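Local coordinates for galactokinase (Bifidobacterium longum subsp. infantis ATCC 15697 = JCM 1222 = DSM 20088, PDB 6TEQ), which probably phosphorylates galactose with ATP, as GHMP-family galactokinases do, and holds 2-deoxy-2-fluoro-galactose in its sugar pocket, at residues R63-A67 and A144-T149; T270-S275 and V304-E308; L347-V351 and G370-I374. All blocks are in the same frame, centred on the assembly; numbering follows the deposited sequence.

In the fold
The three contacts bury almost the same area yet differ in chemistry according to their place in the fold. Contact 3 is wholly buried and contact 1 nearly so; they lie on opposite sides of the chain's centre, and each lays a helix on a strand with no hydrogen bond across, using different sheets and helices. In contact 1 the helix contributes hydroxyls that bond within the helix, whereas contact 3 is made of aliphatic groups and backbone carbonyls, two of them from glycines. Contact 2, farthest from the centre, crosses two helices and is only partly buried, so an apolar half gives way to a serine-carboxylate bond and waters. Its nearest atoms lie about 9 Å from contact 3 without touching it.

Contact 1: R63-A67 and A144-T149; sequences RTFIA and AMTCST
Thr64 and Ile66, two residues apart on strand 63-67, both point at helix 144-149 and carry the strand's half of this buried contact. The meeting is by van der Waals contact alone. Thr64 sets its branch point against the methyl of Ala144, CB to CB at 3.7 Å, while its CG2, anti to the backbone N, reaches past Ala144 towards Ser148. Ile66 divides its work between two neighbours on the helix. Its CG2 rests on Ser148, 3.7 Å from Ser148 CB, and its other branch, with CG1 anti to the backbone N (chi1 -172°), brings CD1 to 3.6 Å from Thr149 OG1, the two side chains crossing at about a right angle.

Hydrogen bonding on the helix side is internal. Thr149 OG1 donates to Met145 O at 2.7 Å, with a C=O...donor angle of 158°, and the amide of Thr149 reaches the same oxygen from the opposite face of its plane. Ser148 OG lies 2.9 Å from Ala144 O, with Met145 O a competing acceptor. Across the contact, Thr64 OG1 passes Ala144 CB at 3.4 Å and takes its polar partner, Ser131 OG, from the adjoining strand 125-131.

Helix 141-156 begins in the glycine- and serine-rich phosphate-binding motif of GHMP kinases, whose Ser140, Ser141 and Ser142 contact ADP when the nucleotide is bound; none is present in this chain. The contact seats that helix's first turns on strand 54-70; the axes of segments 63-67 and 144-149 approach to 7.9 Å.

With Thr149 OG1 bonded within its helix, Ser148 OG within reach of two carbonyls there and Thr64 OG1 paired with Ser131, the two elements meet through methyl groups set against carbon and against oxygens with partners of their own: shape, not polarity, joins them.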
loop_
_atom_site.group_PDB
_atom_site.type_symbol
_atom_site.label_atom_id
_atom_site.label_comp_id
_atom_site.label_asym_id
_atom_site.label_seq_id
_atom_site.Cartn_x
_atom_site.Cartn_y
_atom_site.Cartn_z
ATOM N N ARG A 63 1.040 -6.452 -10.433
ATOM C CA ARG A 63 1.833 -7.288 -9.540
ATOM C C ARG A 63 3.320 -7.128 -9.826
ATOM O O ARG A 63 3.716 -6.809 -11.003
ATOM C CB ARG A 63 1.393 -8.722 -9.636
ATOM C CG ARG A 63 -0.072 -8.934 -9.210
ATOM C CD ARG A 63 -0.713 -10.181 -9.772
ATOM N NE ARG A 63 -0.380 -11.443 -9.103
ATOM C CZ ARG A 63 -0.897 -11.888 -7.963
ATOM N NH1 ARG A 63 -1.770 -11.166 -7.285
ATOM N NH2 ARG A 63 -0.565 -13.093 -7.523
ATOM N N THR A 64 4.087 -7.460 -8.792
ATOM C CA THR A 64 5.538 -7.706 -8.896
ATOM C C THR A 64 5.684 -9.232 -8.943
ATOM O O THR A 64 5.222 -9.908 -7.986
ATOM C CB THR A 64 6.286 -7.105 -7.724
ATOM O OG1 THR A 64 6.125 -5.704 -7.896
ATOM C CG2 THR A 64 7.757 -7.461 -7.617
ATOM N N PHE A 65 6.420 -9.724 -9.927
ATOM C CA PHE A 65 6.700 -11.141 -10.142
ATOM C C PHE A 65 8.140 -11.425 -9.791
ATOM O O PHE A 65 9.048 -10.651 -10.139
ATOM C CB PHE A 65 6.476 -11.552 -11.597
ATOM C CG PHE A 65 5.021 -11.496 -11.969
ATOM C CD1 PHE A 65 4.445 -10.302 -12.322
ATOM C CD2 PHE A 65 4.283 -12.654 -12.147
ATOM C CE1 PHE A 65 3.101 -10.256 -12.627
ATOM C CE2 PHE A 65 2.928 -12.606 -12.411
ATOM C CZ PHE A 65 2.356 -11.403 -12.692
ATOM N N ILE A 66 8.310 -12.415 -8.932
ATOM C CA ILE A 66 9.654 -12.807 -8.455
ATOM C C ILE A 66 9.902 -14.220 -8.936
ATOM O O ILE A 66 9.172 -15.155 -8.539
ATOM C CB ILE A 66 9.847 -12.730 -6.952
ATOM C CG1 ILE A 66 11.308 -12.947 -6.505
ATOM C CG2 ILE A 66 8.836 -13.564 -6.186
ATOM C CD1 ILE A 66 11.477 -12.961 -5.015
ATOM N N ALA A 67 10.946 -14.376 -9.728
ATOM C CA ALA A 67 11.497 -15.733 -10.032
ATOM C C ALA A 67 12.587 -15.982 -8.975
ATOM O O ALA A 67 13.471 -15.130 -8.814
ATOM C CB ALA A 67 12.009 -15.776 -11.447
ATOM N N ALA A 144 4.769 -4.918 -2.728
ATOM C CA ALA A 144 4.692 -5.960 -3.748
ATOM C C ALA A 144 6.049 -6.670 -3.761
ATOM O O ALA A 144 6.076 -7.885 -3.936
ATOM C CB ALA A 144 4.344 -5.323 -5.072
ATOM N N MET A 145 7.147 -5.940 -3.622
ATOM C CA MET A 145 8.484 -6.599 -3.673
ATOM C C MET A 145 8.713 -7.416 -2.392
ATOM O O MET A 145 9.227 -8.560 -2.472
ATOM C CB MET A 145 9.590 -5.559 -3.855
ATOM C CG MET A 145 10.972 -6.152 -3.851
ATOM S SD MET A 145 12.162 -5.028 -4.502
ATOM C CE MET A 145 11.824 -5.072 -6.259
ATOM N N THR A 146 8.459 -6.852 -1.246
ATOM C CA THR A 146 8.746 -7.551 0.029
ATOM C C THR A 146 7.795 -8.727 0.199
ATOM O O THR A 146 8.238 -9.772 0.684
ATOM C CB THR A 146 8.753 -6.627 1.258
ATOM O OG1 THR A 146 7.435 -6.010 1.348
ATOM C CG2 THR A 146 9.865 -5.613 1.216
ATOM N N CYS A 147 6.523 -8.597 -0.129
ATOM C CA CYS A 147 5.545 -9.674 0.071
ATOM C C CYS A 147 5.734 -10.809 -0.943
ATOM O O CYS A 147 5.613 -12.002 -0.530
ATOM C CB CYS A 147 4.122 -9.101 0.069
ATOM S SG CYS A 147 3.830 -8.076 1.522
ATOM N N SER A 148 6.105 -10.478 -2.180
ATOM C CA SER A 148 6.359 -11.570 -3.181
ATOM C C SER A 148 7.580 -12.362 -2.704
ATOM O O SER A 148 7.543 -13.563 -2.761
ATOM C CB SER A 148 6.596 -11.058 -4.559
ATOM O OG SER A 148 7.663 -10.143 -4.657
ATOM N N THR A 149 8.581 -11.670 -2.168
ATOM C CA THR A 149 9.827 -12.349 -1.691
ATOM C C THR A 149 9.467 -13.204 -0.464
ATOM O O THR A 149 9.947 -14.313 -0.385
ATOM C CB THR A 149 10.889 -11.329 -1.332
ATOM O OG1 THR A 149 11.189 -10.466 -2.425
ATOM C CG2 THR A 149 12.178 -11.991 -0.905
#

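Contact 2: T270-S275 and V304-E308; sequences TADGIS and VTEIE
Ala271 presses its methyl between Val304 and Ile307, with CB 3.8 Å from Ile307 CD1, and here the two helices come closest: the CA atoms of Ala271 and Val304 are 4.6 Å apart. On the same apolar side Ile274 sends CD1 to 3.8 Å from Val304 CG1, the side chains crossing at about a right angle. The segments of helices 267-276 and 294-318 cross at -68°, part of an all-helical region in which helix 280-289, on the chain between them, also packs against Ile274; Glu306, in the same turn of the longer helix, has OE2 hydrogen-bonded to the backbone N of sugar-binding Glu46. Towards Ser275 and Glu308 the character changes. One water donates to both Ala271 O and Val304 O, the latter at 2.7 Å, linking the two backbones beside their closest approach. Beyond it, Ser275 OG donates to Glu308 OE1 in a bond modelled as very short, 2.5 Å, a doubtful length. Glu308 CG is anti to the backbone N, and a bend at chi2 (70°) swings the carboxylate across to the serine. A second water, at this partly exposed edge, donates to Glu308 OE2 at 2.6 Å and, at greater length, to Ser275 OG.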
loop_
_atom_site.group_PDB
_atom_site.type_symbol
_atom_site.label_atom_id
_atom_site.label_comp_id
_atom_site.label_asym_id
_atom_site.label_seq_id
_atom_site.Cartn_x
_atom_site.Cartn_y
_atom_site.Cartn_z
ATOM N N THR A 270 -8.557 6.773 21.636
ATOM C CA THR A 270 -9.162 8.122 21.621
ATOM C C THR A 270 -10.377 8.087 20.652
ATOM O O THR A 270 -11.480 8.561 20.964
ATOM C CB THR A 270 -8.095 9.120 21.185
ATOM O OG1 THR A 270 -6.935 8.982 22.018
ATOM C CG2 THR A 270 -8.679 10.511 21.121
ATOM N N ALA A 271 -10.138 7.709 19.398
ATOM C CA ALA A 271 -11.172 7.718 18.339
ATOM C C ALA A 271 -12.415 6.917 18.743
ATOM O O ALA A 271 -13.571 7.327 18.462
ATOM C CB ALA A 271 -10.578 7.121 17.111
ATOM N N ASP A 272 -12.168 5.734 19.343
ATOM C CA ASP A 272 -13.317 4.890 19.721
ATOM C C ASP A 272 -14.108 5.584 20.856
ATOM O O ASP A 272 -15.334 5.404 20.886
ATOM C CB ASP A 272 -12.875 3.480 20.074
ATOM C CG ASP A 272 -12.430 2.633 18.882
ATOM O OD1 ASP A 272 -12.619 3.047 17.734
ATOM O OD2 ASP A 272 -11.892 1.536 19.165
ATOM N N GLY A 273 -13.431 6.203 21.847
ATOM C CA GLY A 273 -14.185 6.885 22.923
ATOM C C GLY A 273 -14.980 8.030 22.380
ATOM O O GLY A 273 -16.164 8.163 22.755
ATOM N N ILE A 274 -14.415 8.771 21.413
ATOM C CA ILE A 274 -15.199 9.853 20.733
ATOM C C ILE A 274 -16.415 9.261 19.999
ATOM O O ILE A 274 -17.576 9.791 20.106
ATOM C CB ILE A 274 -14.286 10.670 19.820
ATOM C CG1 ILE A 274 -13.237 11.454 20.651
ATOM C CG2 ILE A 274 -15.084 11.611 18.981
ATOM C CD1 ILE A 274 -12.058 12.032 19.856
ATOM N N SER A 275 -16.162 8.210 19.201
ATOM C CA SER A 275 -17.192 7.595 18.316
ATOM C C SER A 275 -18.397 7.120 19.146
ATOM O O SER A 275 -19.556 7.287 18.683
ATOM C CB SER A 275 -16.591 6.455 17.535
ATOM O OG SER A 275 -17.608 5.712 16.870
ATOM N N VAL A 304 -9.018 10.707 13.944
ATOM C CA VAL A 304 -10.279 10.341 14.611
ATOM C C VAL A 304 -11.374 10.330 13.566
ATOM O O VAL A 304 -12.129 9.366 13.529
ATOM C CB VAL A 304 -10.601 11.328 15.733
ATOM C CG1 VAL A 304 -12.052 11.258 16.151
ATOM C CG2 VAL A 304 -9.670 11.108 16.887
ATOM N N THR A 305 -11.483 11.354 12.759
ATOM C CA THR A 305 -12.565 11.465 11.744
ATOM C C THR A 305 -12.367 10.404 10.659
ATOM O O THR A 305 -13.332 9.875 10.123
ATOM C CB THR A 305 -12.747 12.888 11.210
ATOM O OG1 THR A 305 -11.567 13.294 10.517
ATOM C CG2 THR A 305 -13.134 13.862 12.320
ATOM N N GLU A 306 -11.110 10.111 10.317
ATOM C CA GLU A 306 -10.833 9.160 9.214
ATOM C C GLU A 306 -11.272 7.778 9.680
ATOM O O GLU A 306 -11.799 6.990 8.823
ATOM C CB GLU A 306 -9.343 9.196 8.844
ATOM C CG GLU A 306 -8.999 8.371 7.643
ATOM C CD GLU A 306 -9.382 8.947 6.302
ATOM O OE1 GLU A 306 -10.107 9.974 6.252
ATOM O OE2 GLU A 306 -8.992 8.306 5.334
ATOM N N ILE A 307 -10.967 7.380 10.900
ATOM C CA ILE A 307 -11.348 6.032 11.373
ATOM C C ILE A 307 -12.873 5.901 11.251
ATOM O O ILE A 307 -13.359 4.864 10.708
ATOM C CB ILE A 307 -10.830 5.751 12.792
ATOM C CG1 ILE A 307 -9.289 5.686 12.845
ATOM C CG2 ILE A 307 -11.437 4.483 13.345
ATOM C CD1 ILE A 307 -8.670 5.649 14.236
ATOM N N GLU A 308 -13.616 6.924 11.664
ATOM C CA GLU A 308 -15.074 6.847 11.569
ATOM C C GLU A 308 -15.493 6.823 10.094
ATOM O O GLU A 308 -16.427 6.089 9.732
ATOM C CB GLU A 308 -15.762 8.022 12.267
ATOM C CG GLU A 308 -17.208 7.683 12.517
ATOM C CD GLU A 308 -17.455 6.606 13.574
ATOM O OE1 GLU A 308 -17.151 6.823 14.690
ATOM O OE2 GLU A 308 -17.959 5.555 13.258
HETATM O O HOH W 1 -13.409 7.773 15.346
HETATM O O HOH W 2 -19.597 4.187 14.757
#

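Contact 3: L347-V351 and G370-I374; sequences LDIAV and GGSII
Leu347 lowers both its methyl groups onto the backbone of residues 370-372. CD1 meets Gly370 O at 3.5 Å, while CD2 lies 3.7 Å from Ser372 O and at the same distance from Ile373 CG2, so the fork meets the carbonyls of Gly370, Gly371 and Ser372 and the side chain of Ile373. Gly370 has backbone angles (phi 142°, psi -169°) hardly open to other residues, whose CB would collide with the preceding carbonyl oxygen. Replacing Leu347 by alanine would remove both methyls and is likely to open a gap over the Gly370 carbonyl, with Ile373 CG2 losing one methyl-to-methyl contact. This is the C-terminal domain of a GHMP kinase: helix 345-356 lies on the sheet containing strands 361-365 and 372-378, and the glycine-rich link between those strands supplies Gly366 and Gly367 to the sugar pocket. One turn on, Ala350 offers its methyl to the end of Ile373, CB to CD1 at 3.6 Å. The isoleucine reaches it because CG1 stands between the backbone N and the carbonyl carbon (chi1 74°). Val351 then brings CG2 to 3.8 Å from Ile373 CG2, a methyl also 3.7 Å from Leu347 O.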
loop_
_atom_site.group_PDB
_atom_site.type_symbol
_atom_site.label_atom_id
_atom_site.label_comp_id
_atom_site.label_asym_id
_atom_site.label_seq_id
_atom_site.Cartn_x
_atom_site.Cartn_y
_atom_site.Cartn_z
ATOM N N LEU A 347 -1.771 16.443 -6.514
ATOM C CA LEU A 347 -2.854 15.608 -5.982
ATOM C C LEU A 347 -4.126 16.469 -5.911
ATOM O O LEU A 347 -5.218 15.985 -6.269
ATOM C CB LEU A 347 -2.525 15.079 -4.599
ATOM C CG LEU A 347 -1.368 14.092 -4.496
ATOM C CD1 LEU A 347 -1.049 13.841 -3.042
ATOM C CD2 LEU A 347 -1.713 12.790 -5.234
ATOM N N ASP A 348 -4.007 17.684 -5.348
ATOM C CA ASP A 348 -5.226 18.485 -5.062
ATOM C C ASP A 348 -5.901 18.897 -6.370
ATOM O O ASP A 348 -7.124 18.892 -6.463
ATOM C CB ASP A 348 -4.907 19.682 -4.186
ATOM C CG ASP A 348 -4.481 19.233 -2.811
ATOM O OD1 ASP A 348 -4.793 18.083 -2.456
ATOM O OD2 ASP A 348 -3.854 20.042 -2.158
ATOM N N ILE A 349 -5.106 19.239 -7.366
ATOM C CA ILE A 349 -5.665 19.664 -8.685
ATOM C C ILE A 349 -6.268 18.454 -9.430
ATOM O O ILE A 349 -7.396 18.564 -9.930
ATOM C CB ILE A 349 -4.597 20.409 -9.490
ATOM C CG1 ILE A 349 -4.291 21.758 -8.859
ATOM C CG2 ILE A 349 -5.048 20.535 -10.964
ATOM C CD1 ILE A 349 -3.038 22.439 -9.362
ATOM N N ALA A 350 -5.637 17.290 -9.372
ATOM C CA ALA A 350 -6.243 16.097 -9.991
ATOM C C ALA A 350 -7.603 15.837 -9.338
ATOM O O ALA A 350 -8.550 15.492 -10.030
ATOM C CB ALA A 350 -5.321 14.915 -9.868
ATOM N N VAL A 351 -7.629 15.853 -8.007
ATOM C CA VAL A 351 -8.890 15.628 -7.288
ATOM C C VAL A 351 -9.949 16.657 -7.696
ATOM O O VAL A 351 -11.113 16.276 -7.914
ATOM C CB VAL A 351 -8.633 15.660 -5.762
ATOM C CG1 VAL A 351 -9.920 15.899 -5.015
ATOM C CG2 VAL A 351 -7.999 14.369 -5.355
ATOM N N GLY A 370 2.730 13.254 -2.858
ATOM C CA GLY A 370 2.927 12.825 -4.232
ATOM C C GLY A 370 2.102 11.602 -4.488
ATOM O O GLY A 370 1.242 11.293 -3.634
ATOM N N GLY A 371 2.345 10.948 -5.624
ATOM C CA GLY A 371 1.739 9.657 -5.913
ATOM C C GLY A 371 0.411 9.811 -6.598
ATOM O O GLY A 371 0.284 10.587 -7.542
ATOM N N SER A 372 -0.552 9.011 -6.147
ATOM C CA SER A 372 -1.782 8.790 -6.943
ATOM C C SER A 372 -3.038 9.322 -6.259
ATOM O O SER A 372 -3.120 9.384 -5.003
ATOM C CB SER A 372 -1.974 7.337 -7.309
ATOM O OG SER A 372 -0.850 6.779 -7.949
ATOM N N ILE A 373 -4.021 9.605 -7.094
ATOM C CA ILE A 373 -5.407 9.819 -6.685
ATOM C C ILE A 373 -6.240 8.667 -7.182
ATOM O O ILE A 373 -5.921 7.985 -8.157
ATOM C CB ILE A 373 -5.967 11.200 -7.123
ATOM C CG1 ILE A 373 -6.275 11.302 -8.618
ATOM C CG2 ILE A 373 -5.108 12.325 -6.657
ATOM C CD1 ILE A 373 -7.446 12.142 -8.854
ATOM N N ILE A 374 -7.391 8.532 -6.554
ATOM C CA ILE A 374 -8.452 7.621 -6.972
ATOM C C ILE A 374 -9.753 8.404 -7.014
ATOM O O ILE A 374 -9.938 9.388 -6.321
ATOM C CB ILE A 374 -8.532 6.404 -6.057
ATOM C CG1 ILE A 374 -9.083 6.769 -4.693
ATOM C CG2 ILE A 374 -7.173 5.704 -6.005
ATOM C CD1 ILE A 374 -9.193 5.627 -3.715
#